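Local coordinates for conserved hypothetical protein (Nitrosomonas europaea, PDB 1XFS), which is of unknown function but belongs to the AHA1 family, whose Bet v 1-like domains share a fold often used to bind hydrophobic ligands or partner proteins, at residues V113-S124 with T130-H144. Residues are numbered along the deposited sequence; the frame is centred on the assembly and turned at random.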
ATOM      1  N   VAL A 113       2.310  13.178   2.272  1.00 17.69           N
ATOM      2  CA  VAL A 113       2.044  11.761   2.037  1.00 15.79           C
ATOM      3  C   VAL A 113       1.001  11.622   0.934  1.00 13.97           C
ATOM      4  O   VAL A 113      -0.037  12.280   0.964  1.00 15.40           O
ATOM      5  CB  VAL A 113       1.498  11.071   3.310  1.00 17.20           C
ATOM      6  CG1 VAL A 113       1.219   9.610   3.022  1.00 20.33           C
ATOM      7  CG2 VAL A 113       2.484  11.217   4.454  1.00 21.33           C
HETATM    8  N   MSE A 114       1.259  10.760  -0.043  1.00 12.09           N
HETATM    9  CA  MSE A 114       0.302  10.598  -1.120  1.00 10.12           C
HETATM   10  C   MSE A 114       0.392   9.243  -1.798  1.00  8.75           C
HETATM   11  O   MSE A 114       1.365   8.509  -1.627  1.00  8.84           O
HETATM   12  CB  MSE A 114       0.541  11.671  -2.189  1.00 13.64           C
HETATM   13  CG  MSE A 114       1.885  11.522  -2.909  1.00 18.59           C
HETATM   14 SE   MSE A 114       2.020  12.609  -4.516  1.00 31.42          SE
HETATM   15  CE  MSE A 114       3.433  13.817  -3.978  1.00 30.38           C
ATOM     16  N   THR A 115      -0.647   8.912  -2.552  1.00  8.02           N
ATOM     17  CA  THR A 115      -0.646   7.702  -3.355  1.00  7.31           C
ATOM     18  C   THR A 115      -0.972   8.224  -4.739  1.00  7.87           C
ATOM     19  O   THR A 115      -1.950   8.947  -4.931  1.00  8.26           O
ATOM     20  CB  THR A 115      -1.693   6.662  -2.928  1.00  7.37           C
ATOM     21  OG1 THR A 115      -1.287   6.079  -1.684  1.00  7.24           O
ATOM     22  CG2 THR A 115      -1.798   5.546  -3.988  1.00  7.25           C
ATOM     23  N   ALA A 116      -0.112   7.886  -5.690  1.00  8.06           N
ATOM     24  CA  ALA A 116      -0.266   8.329  -7.061  1.00  7.61           C
ATOM     25  C   ALA A 116      -0.788   7.190  -7.910  1.00 10.18           C
ATOM     26  O   ALA A 116      -0.305   6.061  -7.823  1.00  9.62           O
ATOM     27  CB  ALA A 116       1.083   8.800  -7.594  1.00  9.87           C
ATOM     28  N   VAL A 117      -1.800   7.484  -8.712  1.00  9.69           N
ATOM     29  CA  VAL A 117      -2.358   6.495  -9.607  1.00 11.31           C
ATOM     30  C   VAL A 117      -2.183   7.079 -10.998  1.00 12.96           C
ATOM     31  O   VAL A 117      -2.663   8.176 -11.286  1.00 14.38           O
ATOM     32  CB  VAL A 117      -3.853   6.239  -9.328  1.00 10.96           C
ATOM     33  CG1 VAL A 117      -4.418   5.287 -10.384  1.00 12.14           C
ATOM     34  CG2 VAL A 117      -4.031   5.644  -7.939  1.00 12.61           C
ATOM     35  N   ILE A 118      -1.458   6.358 -11.841  1.00 12.55           N
ATOM     36  CA  ILE A 118      -1.206   6.805 -13.200  1.00 13.03           C
ATOM     37  C   ILE A 118      -1.875   5.830 -14.155  1.00 13.04           C
ATOM     38  O   ILE A 118      -1.596   4.639 -14.114  1.00 12.71           O
ATOM     39  CB  ILE A 118       0.306   6.829 -13.512  1.00 14.14           C
ATOM     40  CG1 ILE A 118       1.039   7.724 -12.517  1.00 17.16           C
ATOM     41  CG2 ILE A 118       0.528   7.293 -14.941  1.00 14.85           C
ATOM     42  CD1 ILE A 118       0.495   9.137 -12.426  1.00 19.18           C
ATOM     43  N   GLU A 119      -2.772   6.327 -14.999  1.00 11.40           N
ATOM     44  CA  GLU A 119      -3.449   5.461 -15.952  1.00 13.56           C
ATOM     45  C   GLU A 119      -3.130   5.879 -17.377  1.00 12.04           C
ATOM     46  O   GLU A 119      -3.127   7.065 -17.691  1.00 10.01           O
ATOM     47  CB  GLU A 119      -4.963   5.486 -15.723  1.00 18.29           C
ATOM     48  CG  GLU A 119      -5.389   4.892 -14.395  1.00 25.87           C
ATOM     49  CD  GLU A 119      -6.892   4.774 -14.261  1.00 30.48           C
ATOM     50  OE1 GLU A 119      -7.354   4.209 -13.246  1.00 33.50           O
ATOM     51  OE2 GLU A 119      -7.612   5.247 -15.167  1.00 32.74           O
ATOM     52  N   LEU A 120      -2.856   4.900 -18.233  1.00 11.44           N
ATOM     53  CA  LEU A 120      -2.532   5.182 -19.627  1.00 11.27           C
ATOM     54  C   LEU A 120      -3.545   4.533 -20.555  1.00 12.40           C
ATOM     55  O   LEU A 120      -4.069   3.451 -20.276  1.00 11.72           O
ATOM     56  CB  LEU A 120      -1.145   4.649 -19.980  1.00 10.71           C
ATOM     57  CG  LEU A 120       0.053   5.135 -19.170  1.00 10.61           C
ATOM     58  CD1 LEU A 120       1.302   4.432 -19.672  1.00 13.33           C
ATOM     59  CD2 LEU A 120       0.196   6.648 -19.309  1.00 12.35           C
ATOM     60  N   GLN A 121      -3.812   5.198 -21.667  1.00 13.09           N
ATOM     61  CA  GLN A 121      -4.752   4.673 -22.637  1.00 15.47           C
ATOM     62  C   GLN A 121      -4.261   5.063 -24.019  1.00 14.16           C
ATOM     63  O   GLN A 121      -4.075   6.241 -24.309  1.00 15.06           O
ATOM     64  CB  GLN A 121      -6.144   5.249 -22.381  1.00 19.34           C
ATOM     65  CG  GLN A 121      -7.238   4.716 -23.295  1.00 25.07           C
ATOM     66  CD  GLN A 121      -8.607   5.275 -22.938  1.00 29.50           C
ATOM     67  OE1 GLN A 121      -9.127   5.022 -21.848  1.00 32.20           O
ATOM     68  NE2 GLN A 121      -9.192   6.047 -23.850  1.00 29.98           N
ATOM     69  N   PRO A 122      -4.011   4.075 -24.888  1.00 14.20           N
ATOM     70  CA  PRO A 122      -3.540   4.438 -26.226  1.00 13.95           C
ATOM     71  C   PRO A 122      -4.640   5.137 -27.021  1.00 14.07           C
ATOM     72  O   PRO A 122      -5.821   4.832 -26.858  1.00 13.23           O
ATOM     73  CB  PRO A 122      -3.132   3.092 -26.828  1.00 12.99           C
ATOM     74  CG  PRO A 122      -4.034   2.113 -26.141  1.00 16.81           C
ATOM     75  CD  PRO A 122      -4.065   2.613 -24.715  1.00 13.00           C
ATOM     76  N   THR A 123      -4.243   6.095 -27.853  1.00 15.47           N
ATOM     77  CA  THR A 123      -5.178   6.839 -28.689  1.00 16.73           C
ATOM     78  C   THR A 123      -4.701   6.731 -30.130  1.00 17.48           C
ATOM     79  O   THR A 123      -3.666   6.123 -30.402  1.00 16.50           O
ATOM     80  CB  THR A 123      -5.223   8.333 -28.318  1.00 15.47           C
ATOM     81  OG1 THR A 123      -3.934   8.920 -28.541  1.00 17.26           O
ATOM     82  CG2 THR A 123      -5.620   8.511 -26.860  1.00 16.81           C
ATOM     83  N   SER A 124      -5.439   7.332 -31.056  1.00 18.93           N
ATOM     84  CA  SER A 124      -5.049   7.265 -32.458  1.00 20.76           C
ATOM     85  C   SER A 124      -3.769   8.040 -32.764  1.00 21.30           C
ATOM     86  O   SER A 124      -3.076   7.736 -33.730  1.00 22.32           O
ATOM     87  CB  SER A 124      -6.191   7.769 -33.349  1.00 22.05           C
ATOM     88  OG  SER A 124      -6.552   9.098 -33.022  1.00 26.62           O
ATOM     89  N   THR A 130      -3.392  10.063 -17.483  1.00 18.92           N
ATOM     90  CA  THR A 130      -4.213  10.558 -16.394  1.00 20.17           C
ATOM     91  C   THR A 130      -3.476  10.286 -15.082  1.00 20.04           C
ATOM     92  O   THR A 130      -3.090   9.151 -14.806  1.00 20.00           O
ATOM     93  CB  THR A 130      -5.598   9.864 -16.394  1.00 21.65           C
ATOM     94  OG1 THR A 130      -6.264  10.129 -17.637  1.00 23.37           O
ATOM     95  CG2 THR A 130      -6.460  10.379 -15.255  1.00 22.95           C
ATOM     96  N   ALA A 131      -3.254  11.333 -14.295  1.00 19.70           N
ATOM     97  CA  ALA A 131      -2.559  11.190 -13.017  1.00 20.13           C
ATOM     98  C   ALA A 131      -3.420  11.716 -11.875  1.00 20.44           C
ATOM     99  O   ALA A 131      -3.947  12.827 -11.943  1.00 22.26           O
ATOM    100  CB  ALA A 131      -1.224  11.940 -13.049  1.00 20.44           C
ATOM    101  N   CYS A 132      -3.569  10.910 -10.830  1.00 19.26           N
ATOM    102  CA  CYS A 132      -4.357  11.302  -9.669  1.00 17.60           C
ATOM    103  C   CYS A 132      -3.502  11.140  -8.425  1.00 17.09           C
ATOM    104  O   CYS A 132      -2.870  10.100  -8.229  1.00 15.92           O
ATOM    105  CB  CYS A 132      -5.616  10.431  -9.534  1.00 19.04           C
ATOM    106  SG  CYS A 132      -6.615  10.764  -8.040  1.00 25.77           S
ATOM    107  N   ALA A 133      -3.468  12.182  -7.604  1.00 12.52           N
ATOM    108  CA  ALA A 133      -2.713  12.154  -6.361  1.00 12.56           C
ATOM    109  C   ALA A 133      -3.742  12.087  -5.245  1.00 11.62           C
ATOM    110  O   ALA A 133      -4.571  12.991  -5.097  1.00 10.94           O
ATOM    111  CB  ALA A 133      -1.850  13.407  -6.223  1.00 13.96           C
HETATM  112  N   MSE A 134      -3.695  10.997  -4.479  1.00 10.79           N
HETATM  113  CA  MSE A 134      -4.632  10.766  -3.378  1.00 10.37           C
HETATM  114  C   MSE A 134      -4.025  11.206  -2.052  1.00  9.79           C
HETATM  115  O   MSE A 134      -2.892  10.852  -1.734  1.00  8.00           O
HETATM  116  CB  MSE A 134      -4.990   9.277  -3.295  1.00 12.07           C
HETATM  117  CG  MSE A 134      -5.553   8.689  -4.566  1.00 13.13           C
HETATM  118 SE   MSE A 134      -5.759   6.762  -4.367  1.00 25.51          SE
HETATM  119  CE  MSE A 134      -7.404   6.766  -3.429  1.00  9.74           C
ATOM    120  N   HIS A 135      -4.784  11.980  -1.281  1.00 10.10           N
ATOM    121  CA  HIS A 135      -4.312  12.457   0.012  1.00 10.63           C
ATOM    122  C   HIS A 135      -5.150  11.890   1.148  1.00  9.72           C
ATOM    123  O   HIS A 135      -6.227  11.347   0.915  1.00 12.11           O
ATOM    124  CB  HIS A 135      -4.345  13.982   0.051  1.00  9.84           C
ATOM    125  CG  HIS A 135      -3.609  14.615  -1.081  1.00 11.59           C
ATOM    126  ND1 HIS A 135      -4.194  14.849  -2.305  1.00 12.28           N
ATOM    127  CD2 HIS A 135      -2.314  14.993  -1.201  1.00 12.04           C
ATOM    128  CE1 HIS A 135      -3.289  15.343  -3.135  1.00 11.76           C
ATOM    129  NE2 HIS A 135      -2.143  15.437  -2.488  1.00 12.13           N
ATOM    130  N   ASN A 136      -4.659  12.026   2.379  1.00 13.54           N
ATOM    131  CA  ASN A 136      -5.371  11.491   3.527  1.00 14.04           C
ATOM    132  C   ASN A 136      -6.403  12.434   4.136  1.00 14.56           C
ATOM    133  O   ASN A 136      -7.360  11.981   4.760  1.00 15.59           O
ATOM    134  CB  ASN A 136      -4.370  11.014   4.603  1.00 17.03           C
ATOM    135  CG  ASN A 136      -3.328  12.067   4.972  1.00 19.43           C
ATOM    136  OD1 ASN A 136      -2.212  11.728   5.376  1.00 24.01           O
ATOM    137  ND2 ASN A 136      -3.687  13.340   4.856  1.00 15.76           N
ATOM    138  N   THR A 137      -6.231  13.735   3.924  1.00 14.19           N
ATOM    139  CA  THR A 137      -7.148  14.726   4.483  1.00 14.79           C
ATOM    140  C   THR A 137      -7.295  15.924   3.551  1.00 15.10           C
ATOM    141  O   THR A 137      -6.448  16.163   2.687  1.00 14.95           O
ATOM    142  CB  THR A 137      -6.631  15.249   5.829  1.00 14.42           C
ATOM    143  OG1 THR A 137      -5.325  15.806   5.644  1.00 17.97           O
ATOM    144  CG2 THR A 137      -6.554  14.122   6.849  1.00 16.04           C
ATOM    145  N   PRO A 138      -8.381  16.698   3.713  1.00 17.04           N
ATOM    146  CA  PRO A 138      -8.597  17.871   2.860  1.00 17.85           C
ATOM    147  C   PRO A 138      -7.461  18.881   3.022  1.00 18.15           C
ATOM    148  O   PRO A 138      -7.044  19.528   2.057  1.00 18.41           O
ATOM    149  CB  PRO A 138      -9.932  18.421   3.362  1.00 19.30           C
ATOM    150  CG  PRO A 138     -10.647  17.196   3.841  1.00 20.27           C
ATOM    151  CD  PRO A 138      -9.551  16.458   4.577  1.00 17.94           C
ATOM    152  N   GLY A 139      -6.966  19.008   4.252  1.00 18.12           N
ATOM    153  CA  GLY A 139      -5.879  19.930   4.533  1.00 17.98           C
ATOM    154  C   GLY A 139      -4.617  19.603   3.761  1.00 19.50           C
ATOM    155  O   GLY A 139      -3.892  20.494   3.319  1.00 16.80           O
ATOM    156  N   GLN A 140      -4.354  18.310   3.608  1.00 17.23           N
ATOM    157  CA  GLN A 140      -3.184  17.856   2.871  1.00 18.59           C
ATOM    158  C   GLN A 140      -3.402  18.096   1.379  1.00 16.12           C
ATOM    159  O   GLN A 140      -2.473  18.479   0.672  1.00 16.39           O
ATOM    160  CB  GLN A 140      -2.933  16.370   3.149  1.00 17.95           C
ATOM    161  CG  GLN A 140      -2.248  16.099   4.488  1.00 23.48           C
ATOM    162  CD  GLN A 140      -0.767  15.769   4.333  1.00 26.04           C
ATOM    163  OE1 GLN A 140      -0.403  14.684   3.869  1.00 24.86           O
ATOM    164  NE2 GLN A 140       0.092  16.713   4.707  1.00 25.62           N
ATOM    165  N   ARG A 141      -4.630  17.886   0.909  1.00 16.64           N
ATOM    166  CA  ARG A 141      -4.953  18.104  -0.499  1.00 15.91           C
ATOM    167  C   ARG A 141      -4.752  19.584  -0.810  1.00 17.54           C
ATOM    168  O   ARG A 141      -4.122  19.947  -1.804  1.00 15.78           O
ATOM    169  CB  ARG A 141      -6.410  17.731  -0.793  1.00 17.39           C
ATOM    170  CG  ARG A 141      -6.753  17.724  -2.283  1.00 16.61           C
ATOM    171  CD  ARG A 141      -8.151  18.273  -2.553  1.00 18.21           C
ATOM    172  NE  ARG A 141      -8.184  19.729  -2.432  1.00 18.36           N
ATOM    173  CZ  ARG A 141      -8.848  20.393  -1.491  1.00 20.45           C
ATOM    174  NH1 ARG A 141      -8.811  21.721  -1.469  1.00 21.07           N
ATOM    175  NH2 ARG A 141      -9.557  19.741  -0.577  1.00 17.41           N
ATOM    176  N   LYS A 142      -5.296  20.431   0.058  1.00 18.30           N
ATOM    177  CA  LYS A 142      -5.194  21.879  -0.097  1.00 20.47           C
ATOM    178  C   LYS A 142      -3.726  22.303  -0.069  1.00 21.14           C
ATOM    179  O   LYS A 142      -3.295  23.143  -0.863  1.00 22.68           O
ATOM    180  CB  LYS A 142      -5.968  22.569   1.033  1.00 20.66           C
ATOM    181  CG  LYS A 142      -6.029  24.087   0.944  1.00 24.56           C
ATOM    182  CD  LYS A 142      -6.805  24.554  -0.273  1.00 25.74           C
ATOM    183  CE  LYS A 142      -6.961  26.068  -0.270  1.00 28.01           C
ATOM    184  NZ  LYS A 142      -7.759  26.544  -1.433  1.00 29.71           N
ATOM    185  N   LEU A 143      -2.961  21.709   0.841  1.00 20.86           N
ATOM    186  CA  LEU A 143      -1.544  22.020   0.972  1.00 22.35           C
ATOM    187  C   LEU A 143      -0.790  21.703  -0.313  1.00 23.60           C
ATOM    188  O   LEU A 143       0.083  22.465  -0.735  1.00 23.23           O
ATOM    189  CB  LEU A 143      -0.931  21.227   2.128  1.00 24.11           C
ATOM    190  CG  LEU A 143       0.569  21.430   2.364  1.00 25.63           C
ATOM    191  CD1 LEU A 143       0.841  22.890   2.711  1.00 28.30           C
ATOM    192  CD2 LEU A 143       1.041  20.521   3.487  1.00 27.62           C
ATOM    193  N   HIS A 144      -1.122  20.574  -0.932  1.00 22.21           N
ATOM    194  CA  HIS A 144      -0.459  20.176  -2.172  1.00 23.54           C
ATOM    195  C   HIS A 144      -0.765  21.198  -3.262  1.00 23.92           C
ATOM    196  O   HIS A 144       0.087  21.502  -4.097  1.00 25.17           O
ATOM    197  CB  HIS A 144      -0.922  18.778  -2.606  1.00 22.14           C
ATOM    198  CG  HIS A 144       0.096  18.024  -3.406  1.00 22.88           C
ATOM    199  ND1 HIS A 144      -0.079  16.709  -3.785  1.00 23.15           N
ATOM    200  CD2 HIS A 144       1.307  18.395  -3.890  1.00 22.71           C
ATOM    201  CE1 HIS A 144       0.979  16.305  -4.467  1.00 21.58           C
ATOM    202  NE2 HIS A 144       1.833  17.308  -4.543  1.00 23.91           N
TER
HETATM  203  O   HOH W   1      -2.026  13.300   2.388  1.00 14.34           O
HETATM  204  O   HOH W   2      -5.036   8.577 -12.948  1.00 29.24           O
HETATM  205  O   HOH W   3      -5.615   7.821 -19.262  1.00 18.18           O
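Thr115 and Met134 face each other as a hydrogen-bonded pair: Met134 N reaches Thr115 O at 2.7 Å, almost straight at 172°, and Thr115 N returns a bond to a lone pair of Met134 O. Val117 with Cys132 and Glu119 with Thr130 each repeat the reciprocal pair of N-H...O bonds, Glu119 N lying 2.8 Å from Thr130 O. On this face, with CG beside the backbone N (chi1 -56°) and the chain extended at chi2 (173°), Met134 SE lies 4.1 Å from Val117 CG2 and beside Thr115 CG2. The opposite face carries Ala116, Ile118, Ala131 and Ala133; Ile118 CD1 presses on Ala131 CB at 3.3 Å, tighter than usual, and Trp153 of helix 149-167 touches Ala131. These strands, 115-122 and 127-134, form an antiparallel hairpin in the large sheet that packs against the long C-terminal helix, as in other Bet v 1-like folds.

One residue before Thr115, Met114 reaches helix 138-145: its CE comes within 3.5 Å of His144 CE1, the two side chains crossing at about a right angle. His144 ND1 in turn shares a 2.7 Å hydrogen bond with His135 NE2, while His135 ND1 bonds Leu10 O, so the His135 ring is held from both nitrogens. A water ties Val113 O to Asn136 N and Gln140 OE1. Farther out, Thr115 OG1 bonds Tyr96 O of the second subunit, and His135 O accepts from Arg97 of that subunit.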